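PDB 4MMG: mRNA interferase toxin YafQ from Escherichia coli, which cleaves ribosome-bound mRNA within lysine codons followed by a purine, halting translation elongation as the toxin of the DinJ-YafQ toxin-antitoxin pair. Local coordinates for residues I5-E10 against Y75-K80; R25-N30 against H66-W71; N30-L35 against W71-K76; T37-N42 against L82-T87. The protein carries 1 engineered substitution. All coordinates share one frame; numbering follows the deposited sequence. Where two conformers were deposited one is given.

Interaction 1: residues I5-E10 against Y75-K80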
# COMPACT_ATOMS: atom_id res chain seq x y z
N ILE A 5 8.35 -2.35 -22.60
CA ILE A 5 7.99 -2.62 -21.21
C ILE A 5 6.95 -1.63 -20.68
O ILE A 5 7.19 -0.42 -20.62
CB ILE A 5 9.24 -2.59 -20.32
N GLN A 6 5.79 -2.15 -20.31
CA GLN A 6 4.77 -1.35 -19.64
C GLN A 6 4.54 -1.90 -18.25
O GLN A 6 4.31 -3.10 -18.09
CB GLN A 6 3.45 -1.39 -20.41
CG GLN A 6 3.53 -0.84 -21.82
CD GLN A 6 2.16 -0.52 -22.38
OE1 GLN A 6 1.38 0.20 -21.75
NE2 GLN A 6 1.85 -1.07 -23.54
N ARG A 7 4.61 -1.03 -17.25
CA ARG A 7 4.36 -1.42 -15.87
C ARG A 7 2.89 -1.79 -15.68
O ARG A 7 2.00 -1.09 -16.15
CB ARG A 7 4.75 -0.30 -14.91
CG ARG A 7 4.48 -0.60 -13.44
CD ARG A 7 4.72 0.62 -12.55
NE ARG A 7 6.14 0.91 -12.36
CZ ARG A 7 6.64 2.10 -12.00
NH1 ARG A 7 5.83 3.14 -11.80
NH2 ARG A 7 7.95 2.24 -11.85
N ASP A 8 2.65 -2.90 -15.00
CA ASP A 8 1.29 -3.36 -14.78
C ASP A 8 0.73 -2.88 -13.44
O ASP A 8 1.39 -2.15 -12.71
CB ASP A 8 1.20 -4.89 -14.92
CG ASP A 8 1.69 -5.65 -13.69
OD1 ASP A 8 2.19 -5.05 -12.71
OD2 ASP A 8 1.58 -6.89 -13.71
N ILE A 9 -0.49 -3.28 -13.12
CA ILE A 9 -1.03 -3.02 -11.79
C ILE A 9 -1.52 -4.35 -11.27
O ILE A 9 -2.24 -5.06 -11.98
CB ILE A 9 -2.22 -2.04 -11.82
CG1 ILE A 9 -1.81 -0.72 -12.46
CG2 ILE A 9 -2.71 -1.79 -10.41
CD1 ILE A 9 -2.99 0.20 -12.73
N GLU A 10 -1.13 -4.69 -10.05
CA GLU A 10 -1.52 -5.97 -9.47
C GLU A 10 -2.09 -5.79 -8.07
O GLU A 10 -1.71 -4.87 -7.34
CB GLU A 10 -0.33 -6.93 -9.40
CG GLU A 10 0.38 -7.13 -10.73
CD GLU A 10 1.56 -8.08 -10.62
OE1 GLU A 10 1.83 -8.60 -9.51
OE2 GLU A 10 2.23 -8.31 -11.65
N TYR A 75 3.20 -2.32 -0.45
CA TYR A 75 3.14 -2.49 -1.90
C TYR A 75 4.54 -2.77 -2.46
O TYR A 75 5.55 -2.53 -1.79
CB TYR A 75 2.52 -1.24 -2.56
CG TYR A 75 3.40 -0.03 -2.46
CD1 TYR A 75 3.44 0.74 -1.30
CD2 TYR A 75 4.23 0.33 -3.51
CE1 TYR A 75 4.27 1.85 -1.20
CE2 TYR A 75 5.06 1.42 -3.43
CZ TYR A 75 5.08 2.17 -2.27
OH TYR A 75 5.92 3.26 -2.20
N LYS A 76 4.60 -3.29 -3.68
CA LYS A 76 5.87 -3.48 -4.36
C LYS A 76 5.87 -2.62 -5.61
O LYS A 76 4.86 -2.53 -6.30
CB LYS A 76 6.10 -4.95 -4.70
CG LYS A 76 7.33 -5.19 -5.59
CD LYS A 76 7.60 -6.66 -5.80
CE LYS A 76 8.21 -7.30 -4.57
NZ LYS A 76 8.43 -8.76 -4.77
N LEU A 77 7.00 -1.97 -5.88
CA LEU A 77 7.12 -1.15 -7.08
C LEU A 77 8.46 -1.41 -7.77
O LEU A 77 9.53 -1.14 -7.20
CB LEU A 77 6.96 0.34 -6.77
CG LEU A 77 7.02 1.27 -7.97
CD1 LEU A 77 5.82 1.05 -8.87
CD2 LEU A 77 7.08 2.71 -7.50
N THR A 78 8.39 -1.96 -8.98
CA THR A 78 9.56 -2.08 -9.84
C THR A 78 9.26 -1.40 -11.17
O THR A 78 8.19 -0.82 -11.36
CB THR A 78 9.92 -3.55 -10.09
OG1 THR A 78 8.95 -4.13 -10.96
CG2 THR A 78 9.97 -4.33 -8.78
N ASP A 79 10.20 -1.48 -12.11
CA ASP A 79 9.95 -0.93 -13.44
C ASP A 79 8.85 -1.70 -14.15
O ASP A 79 8.17 -1.16 -15.03
CB ASP A 79 11.23 -0.93 -14.28
CG ASP A 79 12.28 0.04 -13.77
OD1 ASP A 79 11.95 0.90 -12.92
OD2 ASP A 79 13.44 -0.05 -14.22
N LYS A 80 8.66 -2.96 -13.76
CA LYS A 80 7.72 -3.86 -14.43
C LYS A 80 6.36 -3.95 -13.76
O LYS A 80 5.36 -4.26 -14.40
CB LYS A 80 8.31 -5.27 -14.53
CG LYS A 80 9.54 -5.37 -15.40
CD LYS A 80 9.95 -6.82 -15.59
CE LYS A 80 11.25 -6.90 -16.36
NZ LYS A 80 11.28 -5.85 -17.42
O HOH W 1 5.44 -5.41 -16.85
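One face of the Arg7 guanidinium is covered by Leu77, whose CD1 methyl sits over the middle of the flat group, 3.4 Å from CZ, while the edge that carries NE meets the backbone oxygen of Thr78. This is one of two modelled conformers of Arg7, and its contacts with Leu77, Thr78 O and Asn42 hold for that conformer. The contact belongs to the hairpin joining strands 71-77 and 81-88 of the RelE-family sheet: the chain entering edge strand 8-11 runs past its turn. Arginine suits the place because its flat face is poorly hydrated and tolerates a methyl, while the N-H groups round its rim donate. With CG anti to the backbone N (chi1 178°), the bend at chi3 turns the guanidinium onto Leu77 and toward Thr78 O. Arg7 NE donates to Thr78 O over 2.9 Å in a bond bent at the hydrogen (135°) and tilted from the guanidinium plane, and NH2 adds a weak bond to the same oxygen. NH1 turns to Asn42, so the group is bonded through NE and NH1 to different parts of the chain. Thr78 OG1 accepts from Lys80 N in an ST turn. The backbone bond from Asp8 N to Lys80 O, 3.1 Å, does not depend on that conformer. The same oxygen makes a CH...O contact with Arg7 CA and receives a water at 2.7 Å, which also donates to Gln6 O.

Interaction 2: residues R25-N30 against H66-W71. With SO4 (sulfate ion), chain D.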
# COMPACT_ATOMS: atom_id res chain seq x y z
N ARG A 25 -14.58 -1.77 8.91
CA ARG A 25 -14.17 -1.10 10.14
C ARG A 25 -14.26 0.42 10.07
O ARG A 25 -13.80 1.12 10.97
CB ARG A 25 -12.76 -1.55 10.54
CG ARG A 25 -12.71 -3.02 10.91
CD ARG A 25 -11.33 -3.49 11.35
NE ARG A 25 -11.37 -4.90 11.74
CZ ARG A 25 -10.30 -5.64 12.03
NH1 ARG A 25 -9.10 -5.09 11.98
NH2 ARG A 25 -10.44 -6.91 12.37
N HIS A 26 -14.88 0.92 9.00
CA HIS A 26 -15.23 2.33 8.83
C HIS A 26 -14.03 3.23 8.61
O HIS A 26 -14.06 4.41 8.95
CB HIS A 26 -16.11 2.83 9.99
CG HIS A 26 -17.27 1.94 10.28
ND1 HIS A 26 -18.17 1.56 9.31
CD2 HIS A 26 -17.67 1.33 11.42
CE1 HIS A 26 -19.08 0.76 9.84
NE2 HIS A 26 -18.80 0.61 11.12
N LYS A 27 -12.97 2.69 8.01
CA LYS A 27 -11.86 3.54 7.61
C LYS A 27 -12.28 4.49 6.48
O LYS A 27 -13.20 4.19 5.70
CB LYS A 27 -10.65 2.70 7.16
CG LYS A 27 -10.15 1.70 8.20
CD LYS A 27 -9.76 2.37 9.52
CE LYS A 27 -8.64 3.35 9.31
NZ LYS A 27 -8.13 3.90 10.60
N ASP A 28 -11.61 5.63 6.40
CA ASP A 28 -11.86 6.59 5.33
C ASP A 28 -11.21 6.10 4.03
O ASP A 28 -10.03 6.35 3.78
CB ASP A 28 -11.30 7.96 5.72
CG ASP A 28 -11.59 9.03 4.70
OD1 ASP A 28 -12.09 8.71 3.60
OD2 ASP A 28 -11.32 10.21 5.00
N MET A 29 -12.00 5.41 3.21
CA MET A 29 -11.44 4.73 2.05
C MET A 29 -10.90 5.69 1.01
O MET A 29 -9.99 5.35 0.24
CB MET A 29 -12.47 3.76 1.45
CG MET A 29 -12.99 2.73 2.45
SD MET A 29 -11.69 1.78 3.26
CE MET A 29 -11.05 0.83 1.88
N ASN A 30 -11.43 6.91 0.99
CA ASN A 30 -10.90 7.91 0.08
C ASN A 30 -9.41 8.19 0.31
O ASN A 30 -8.69 8.48 -0.65
CB ASN A 30 -11.71 9.22 0.15
CG ASN A 30 -13.03 9.12 -0.59
OD1 ASN A 30 -13.23 8.25 -1.43
ND2 ASN A 30 -13.95 10.03 -0.28
N HIS A 66 2.33 5.18 5.00
CA HIS A 66 1.30 5.36 6.02
C HIS A 66 0.13 6.15 5.46
O HIS A 66 0.29 7.31 5.07
CB HIS A 66 1.87 6.10 7.23
CG HIS A 66 2.55 5.22 8.23
ND1 HIS A 66 3.77 4.62 8.00
CD2 HIS A 66 2.19 4.85 9.49
CE1 HIS A 66 4.13 3.92 9.06
NE2 HIS A 66 3.18 4.04 9.98
N VAL A 67 -1.04 5.52 5.39
CA VAL A 67 -2.26 6.25 5.06
C VAL A 67 -2.65 7.12 6.26
O VAL A 67 -3.10 8.26 6.11
CB VAL A 67 -3.41 5.28 4.69
CG1 VAL A 67 -4.63 6.06 4.20
CG2 VAL A 67 -2.94 4.27 3.65
N GLU A 68 -2.48 6.56 7.46
CA GLU A 68 -2.75 7.22 8.74
C GLU A 68 -1.71 6.66 9.72
O GLU A 68 -0.99 5.73 9.37
CB GLU A 68 -4.16 6.89 9.22
CG GLU A 68 -5.25 7.39 8.29
CD GLU A 68 -6.63 6.94 8.70
OE1 GLU A 68 -6.76 6.17 9.69
OE2 GLU A 68 -7.60 7.38 8.03
N PRO A 69 -1.63 7.21 10.95
CA PRO A 69 -0.57 6.70 11.83
C PRO A 69 -0.61 5.19 12.08
O PRO A 69 0.44 4.57 12.24
CB PRO A 69 -0.80 7.47 13.13
CG PRO A 69 -1.33 8.78 12.66
CD PRO A 69 -2.25 8.43 11.51
N ASP A 70 -1.80 4.60 12.10
CA ASP A 70 -1.91 3.14 12.24
C ASP A 70 -2.71 2.52 11.11
O ASP A 70 -3.47 1.57 11.31
CB ASP A 70 -2.49 2.76 13.61
CG ASP A 70 -2.32 1.27 13.93
OD1 ASP A 70 -1.29 0.67 13.52
OD2 ASP A 70 -3.21 0.70 14.60
N TRP A 71 -2.52 3.05 9.90
CA TRP A 71 -3.08 2.42 8.71
C TRP A 71 -2.00 2.45 7.65
O TRP A 71 -1.64 3.52 7.14
CB TRP A 71 -4.31 3.17 8.23
CG TRP A 71 -5.03 2.54 7.06
CD1 TRP A 71 -4.77 1.32 6.49
CD2 TRP A 71 -6.14 3.09 6.34
NE1 TRP A 71 -5.66 1.08 5.46
CE2 TRP A 71 -6.51 2.16 5.35
CE3 TRP A 71 -6.86 4.29 6.44
CZ2 TRP A 71 -7.56 2.39 4.46
CZ3 TRP A 71 -7.91 4.51 5.55
CH2 TRP A 71 -8.24 3.57 4.58
S SO4 D . -6.65 -7.83 12.42
O1 SO4 D . -6.53 -6.37 12.24
O2 SO4 D . -5.53 -8.30 13.24
O3 SO4 D . -7.90 -8.12 13.11
O4 SO4 D . -6.62 -8.52 11.14
O HOH W 2 -6.20 1.24 10.80
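A salt bridge from Lys27 to Glu68, with the lysine chain laid over Trp71, forms a surface contact where the loop leading into helix 29-40 meets the turn between strands 63-66 and 71-77. Lysine serves both partners, since its methylenes are apolar and its end is charged. CB lies over the face of the six-membered ring of Trp71, 3.9 Å from its centroid, in a CH-pi contact. Bends at chi2 and chi3 (-58° and -61°) then fold the chain back across the ring, bringing CE to 3.5 Å from CE3 and carrying NZ to Glu68. NZ and Glu68 OE1 are 2.8 Å apart, the amine on the syn side of the carboxylate and somewhat out of its plane. Val67 CG1 takes the opposite indole face. Val67 and Glu68 form a classic beta bulge against Trp71: both backbone nitrogens donate to Trp71 O, and the strand turns a corner there. Asp28, the N-cap of helix 29-40, brings its O to the ring's rim, near its plane, 3.3 Å from CZ3. Met29 SD approaches Trp71 obliquely, 4.1 Å from CH2, a Met-aromatic contact backed by helix 13-24. Asp70 OD1 accepts from the backbone N of Gln90, the engineered residue at the inferred proton-donor position. Just after helix 13-24, Arg25 NH1 and NH2 grip a sulfate, probably from the crystallisation liquor, by nearly straight bonds to O1 and O3.

Interaction 3: residues N30-L35 against W71-K76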
# COMPACT_ATOMS: atom_id res chain seq x y z
N ASN A 30 -11.43 6.91 0.99
CA ASN A 30 -10.90 7.91 0.08
C ASN A 30 -9.41 8.19 0.31
O ASN A 30 -8.69 8.48 -0.65
CB ASN A 30 -11.71 9.22 0.15
CG ASN A 30 -13.03 9.12 -0.59
OD1 ASN A 30 -13.23 8.25 -1.43
ND2 ASN A 30 -13.95 10.03 -0.28
N LYS A 31 -8.93 8.07 1.54
CA LYS A 31 -7.52 8.30 1.82
C LYS A 31 -6.65 7.22 1.18
O LYS A 31 -5.58 7.50 0.64
CB LYS A 31 -7.25 8.37 3.32
CG LYS A 31 -7.90 9.55 4.03
CD LYS A 31 -7.40 9.64 5.46
CE LYS A 31 -7.92 10.87 6.18
NZ LYS A 31 -7.27 11.01 7.52
N LEU A 32 -7.11 5.98 1.23
CA LEU A 32 -6.36 4.89 0.62
C LEU A 32 -6.42 5.01 -0.90
O LEU A 32 -5.41 4.82 -1.59
CB LEU A 32 -6.92 3.54 1.07
CG LEU A 32 -6.30 2.32 0.39
CD1 LEU A 32 -4.82 2.22 0.73
CD2 LEU A 32 -7.04 1.05 0.76
N LYS A 33 -7.60 5.35 -1.42
CA LYS A 33 -7.76 5.51 -2.86
C LYS A 33 -6.85 6.60 -3.42
O LYS A 33 -6.26 6.43 -4.48
CB LYS A 33 -9.23 5.79 -3.20
CG LYS A 33 -10.13 4.57 -2.96
CD LYS A 33 -11.61 4.92 -3.09
CE LYS A 33 -12.46 3.70 -2.76
NZ LYS A 33 -13.92 3.99 -2.80
N TYR A 34 -6.70 7.70 -2.68
CA TYR A 34 -5.86 8.80 -3.17
C TYR A 34 -4.41 8.35 -3.30
O TYR A 34 -3.75 8.61 -4.31
CB TYR A 34 -5.99 10.03 -2.27
CG TYR A 34 -5.37 11.26 -2.88
CD1 TYR A 34 -6.02 11.94 -3.89
CD2 TYR A 34 -4.12 11.71 -2.47
CE1 TYR A 34 -5.46 13.06 -4.48
CE2 TYR A 34 -3.55 12.84 -3.05
CZ TYR A 34 -4.23 13.51 -4.05
OH TYR A 34 -3.69 14.62 -4.65
N LEU A 35 -3.92 7.65 -2.28
CA LEU A 35 -2.57 7.12 -2.30
C LEU A 35 -2.38 6.12 -3.44
O LEU A 35 -1.39 6.18 -4.17
CB LEU A 35 -2.26 6.46 -0.96
CG LEU A 35 -0.97 5.66 -0.86
CD1 LEU A 35 0.24 6.51 -1.20
CD2 LEU A 35 -0.85 5.11 0.55
N TRP A 71 -2.52 3.05 9.90
CA TRP A 71 -3.08 2.42 8.71
C TRP A 71 -2.00 2.45 7.65
O TRP A 71 -1.64 3.52 7.14
CB TRP A 71 -4.31 3.17 8.23
CG TRP A 71 -5.03 2.54 7.06
CD1 TRP A 71 -4.77 1.32 6.49
CD2 TRP A 71 -6.14 3.09 6.34
NE1 TRP A 71 -5.66 1.08 5.46
CE2 TRP A 71 -6.51 2.16 5.35
CE3 TRP A 71 -6.86 4.29 6.44
CZ2 TRP A 71 -7.56 2.39 4.46
CZ3 TRP A 71 -7.91 4.51 5.55
CH2 TRP A 71 -8.24 3.57 4.58
N ILE A 72 -1.48 1.27 7.33
CA ILE A 72 -0.33 1.09 6.46
C ILE A 72 -0.76 0.47 5.14
O ILE A 72 -1.67 -0.37 5.12
CB ILE A 72 0.65 0.08 7.09
CG1 ILE A 72 1.00 0.48 8.51
CG2 ILE A 72 1.91 -0.08 6.23
CD1 ILE A 72 1.81 1.67 8.53
N LEU A 73 -0.10 0.88 4.06
CA LEU A 73 -0.18 0.18 2.78
C LEU A 73 1.18 -0.44 2.50
O LEU A 73 2.20 0.26 2.50
CB LEU A 73 -0.52 1.15 1.66
CG LEU A 73 -0.37 0.56 0.25
CD1 LEU A 73 -1.42 -0.51 0.01
CD2 LEU A 73 -0.44 1.62 -0.84
N ILE A 74 1.21 -1.76 2.28
CA ILE A 74 2.41 -2.45 1.83
C ILE A 74 2.23 -2.75 0.34
O ILE A 74 1.22 -3.33 -0.09
CB ILE A 74 2.66 -3.77 2.59
CG1 ILE A 74 2.97 -3.50 4.06
CG2 ILE A 74 3.81 -4.54 1.95
CD1 ILE A 74 3.11 -4.77 4.90
N TYR A 75 3.20 -2.32 -0.45
CA TYR A 75 3.14 -2.49 -1.90
C TYR A 75 4.54 -2.77 -2.46
O TYR A 75 5.55 -2.53 -1.79
CB TYR A 75 2.52 -1.24 -2.56
CG TYR A 75 3.40 -0.03 -2.46
CD1 TYR A 75 3.44 0.74 -1.30
CD2 TYR A 75 4.23 0.33 -3.51
CE1 TYR A 75 4.27 1.85 -1.20
CE2 TYR A 75 5.06 1.42 -3.43
CZ TYR A 75 5.08 2.17 -2.27
OH TYR A 75 5.92 3.26 -2.20
N LYS A 76 4.60 -3.29 -3.68
CA LYS A 76 5.87 -3.48 -4.36
C LYS A 76 5.87 -2.62 -5.61
O LYS A 76 4.86 -2.53 -6.30
CB LYS A 76 6.10 -4.95 -4.70
CG LYS A 76 7.33 -5.19 -5.59
CD LYS A 76 7.60 -6.66 -5.80
CE LYS A 76 8.21 -7.30 -4.57
NZ LYS A 76 8.43 -8.76 -4.77
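Trp71, at the start of the strand, meets Leu32 of the helix: Leu32 CB lies 3.6 Å from Trp71 CZ2, approaching the benzene part of the indole obliquely, and Leu32 CD2 adds a touch at 4.0 Å from the same atom. The two side chains cross at about a right angle, and the wide indole reaches the helix from the strand's first residue. Lys31 CB comes to 4.5 Å from Trp71 CZ3, but the rest of that lysine leads away, as suits a charged residue at the border of the core. Ile72 points from the helix toward the other side of the sheet. Leu73 points back, and its CD2 methyl meets CD2 of Leu35 at 3.8 Å, with Leu35 CG close behind; CD1 faces Leu32 CD1 at a looser 4.4 Å. Each of these three leucines has CG anti to its backbone N (chi1 170° to 175°), which directs the branched ends at the facing element. Ile74 repeats the outward direction of Ile72. This alternation makes the strand two-sided, and no hydrogen bond crosses to the helix. The short segments lie 10.5 Å apart at closest approach and run 30° from parallel. Strand 71-77 lies between 63-66 and 81-88 in the sheet; helix 29-40 covers one face, while from helix 90-94 Leu93 packs against Ile72 and Ile74, and Phe94 against Ile74.

Interaction 4: residues T37-N42 against L82-T87. With SO4 (sulfate ion), chain E.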
# COMPACT_ATOMS: atom_id res chain seq x y z
N THR A 37 -3.99 5.96 -6.20
CA THR A 37 -4.02 6.67 -7.48
C THR A 37 -2.67 7.32 -7.80
O THR A 37 -2.21 7.29 -8.95
CB THR A 37 -5.17 7.67 -7.54
OG1 THR A 37 -6.42 6.96 -7.40
CG2 THR A 37 -5.17 8.43 -8.85
N LEU A 38 -2.01 7.88 -6.79
CA LEU A 38 -0.68 8.46 -7.00
C LEU A 38 0.30 7.40 -7.50
O LEU A 38 1.05 7.63 -8.44
CB LEU A 38 -0.16 9.10 -5.72
CG LEU A 38 -0.92 10.34 -5.22
CD1 LEU A 38 -0.32 10.81 -3.90
CD2 LEU A 38 -0.91 11.47 -6.25
N LEU A 39 0.25 6.22 -6.89
CA LEU A 39 1.12 5.12 -7.30
C LEU A 39 0.78 4.63 -8.72
O LEU A 39 1.67 4.47 -9.55
CB LEU A 39 1.04 3.97 -6.29
CG LEU A 39 1.74 4.30 -4.98
CD1 LEU A 39 1.19 3.45 -3.85
CD2 LEU A 39 3.23 4.07 -5.13
N ILE A 40 -0.51 4.41 -8.98
CA ILE A 40 -0.96 3.93 -10.29
C ILE A 40 -0.55 4.91 -11.39
O ILE A 40 -0.11 4.49 -12.46
CB ILE A 40 -2.48 3.72 -10.29
CG1 ILE A 40 -2.82 2.46 -9.49
CG2 ILE A 40 -3.03 3.63 -11.71
CD1 ILE A 40 -4.29 2.35 -9.11
N ASN A 41 -0.67 6.21 -11.11
CA ASN A 41 -0.36 7.24 -12.10
C ASN A 41 1.13 7.58 -12.19
O ASN A 41 1.52 8.44 -13.00
CB ASN A 41 -1.15 8.52 -11.80
CG ASN A 41 -2.62 8.37 -12.09
OD1 ASN A 41 -3.05 7.38 -12.67
ND2 ASN A 41 -3.41 9.36 -11.69
N ASN A 42 1.96 6.92 -11.38
CA ASN A 42 3.40 7.20 -11.34
C ASN A 42 3.69 8.65 -10.96
O ASN A 42 4.65 9.26 -11.45
CB ASN A 42 4.07 6.84 -12.67
CG ASN A 42 5.58 6.70 -12.55
OD1 ASN A 42 6.08 6.19 -11.55
ND2 ASN A 42 6.30 7.17 -13.56
N LEU A 82 3.52 -2.69 -10.39
CA LEU A 82 3.07 -2.09 -9.14
C LEU A 82 2.11 -3.10 -8.54
O LEU A 82 1.11 -3.44 -9.16
CB LEU A 82 2.34 -0.78 -9.40
CG LEU A 82 1.47 -0.22 -8.27
CD1 LEU A 82 2.28 0.09 -7.01
CD2 LEU A 82 0.73 1.03 -8.74
N ARG A 83 2.42 -3.59 -7.34
CA ARG A 83 1.58 -4.60 -6.71
C ARG A 83 1.12 -4.14 -5.33
O ARG A 83 1.93 -3.91 -4.43
CB ARG A 83 2.32 -5.93 -6.61
CG ARG A 83 1.55 -7.03 -5.90
CD ARG A 83 2.31 -8.35 -6.00
NE ARG A 83 1.58 -9.47 -5.41
CZ ARG A 83 0.78 -10.28 -6.09
NH1 ARG A 83 0.60 -10.11 -7.39
NH2 ARG A 83 0.15 -11.27 -5.46
N PHE A 84 -0.19 -3.99 -5.18
CA PHE A 84 -0.77 -3.70 -3.87
C PHE A 84 -0.86 -4.99 -3.08
O PHE A 84 -1.56 -5.93 -3.47
CB PHE A 84 -2.13 -3.03 -4.06
CG PHE A 84 -2.04 -1.70 -4.74
CD1 PHE A 84 -1.57 -0.59 -4.06
CD2 PHE A 84 -2.40 -1.56 -6.07
CE1 PHE A 84 -1.47 0.64 -4.68
CE2 PHE A 84 -2.30 -0.34 -6.71
CZ PHE A 84 -1.84 0.77 -6.01
N GLU A 85 -0.15 -5.06 -1.96
CA GLU A 85 0.06 -6.33 -1.26
C GLU A 85 -0.79 -6.54 -0.02
O GLU A 85 -1.46 -7.57 0.11
CB GLU A 85 1.55 -6.51 -0.93
CG GLU A 85 1.90 -7.88 -0.42
CD GLU A 85 1.75 -8.97 -1.48
OE1 GLU A 85 1.72 -8.66 -2.69
OE2 GLU A 85 1.67 -10.16 -1.08
N ARG A 86 -0.75 -5.60 0.92
CA ARG A 86 -1.57 -5.65 2.12
C ARG A 86 -1.92 -4.24 2.57
O ARG A 86 -1.22 -3.28 2.24
CB ARG A 86 -0.85 -6.35 3.28
CG ARG A 86 -0.72 -7.86 3.13
CD ARG A 86 -0.87 -8.57 4.46
NE ARG A 86 -2.21 -8.39 5.03
CZ ARG A 86 -2.56 -8.79 6.25
NH1 ARG A 86 -1.67 -9.37 7.04
NH2 ARG A 86 -3.79 -8.58 6.68
N THR A 87 -3.01 -4.12 3.32
CA THR A 87 -3.30 -2.88 4.02
C THR A 87 -3.98 -3.16 5.35
O THR A 87 -4.78 -4.10 5.47
CB THR A 87 -4.11 -1.88 3.15
OG1 THR A 87 -4.14 -0.61 3.79
CG2 THR A 87 -5.53 -2.37 2.92
S SO4 E . 1.06 -13.36 -2.71
O1 SO4 E . 1.43 -13.61 -1.32
O2 SO4 E . 1.32 -11.96 -3.06
O3 SO4 E . -0.36 -13.67 -2.88
O4 SO4 E . 1.85 -14.22 -3.59
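The hydrophobic core beneath helix 29-40 includes this contact, in which the last turn of the helix packs on strand 81-88 of the RelE-family sheet. Leu82 points toward the helix with CG anti to its backbone N (chi1 163°) and sets CD2 against the helix backbone, 3.6 Å from both Leu39 C and Ile40 N. The same methyl touches Leu39 CB at 3.8 Å and Ile40 CG1 at 3.9 Å, so it meets two successive helix residues. Phe84 follows two residues along the strand, on the same side. Its ring presents an edge to Ile40, CE2 lying 4.0 Å from CG1, while Leu39 CD1 comes obliquely to CE1 at the same 4.0 Å; Leu82 CD1 lies over one face, toward the rim. Leucine and isoleucine fit here because their branches can pack around a flat ring without polar atoms. Ile40 also meets Ile9 and Tyr11 of edge strand 8-11, and Leu39 reaches Leu73. The Schellman motif at Asn42 ends the helix just beyond. Charged residues of the strand take the other side: Arg83 NE makes a salt bridge with the syn lone pair of Glu85 OE1 at 2.8 Å, and Arg83 NH2 bonds an oxygen of a sulfate probably from the crystallisation liquor. With no hydrogen bond across it, the helix-strand contact rests on shape and apolar burial, while Arg83 and Glu85 pair away from the helix.

How the interactions relate
Interactions 3 and 4 are the buried pair, successive parts of helix 29-40 lying on neighbouring strands 71-77 and 81-88, and both rest on apolar packing without a hydrogen bond across. Interactions 1 and 2 lie at the surface, on opposite sides of the chain's centre, and add hydrogen bonds or a salt bridge to the packing. Interaction 2 passes directly into interaction 3 through Trp71, which meets Lys27 in interaction 2 and Leu32 in interaction 3. Interaction 1 shares strand 71-77 with interaction 3, and is tied to interaction 4 by sheet bonds from Glu10 to Leu82 and Phe84. Trp71 is about 9 Å, between side chains, from Gln90, an engineered residue at the position inferred to be the proton donor.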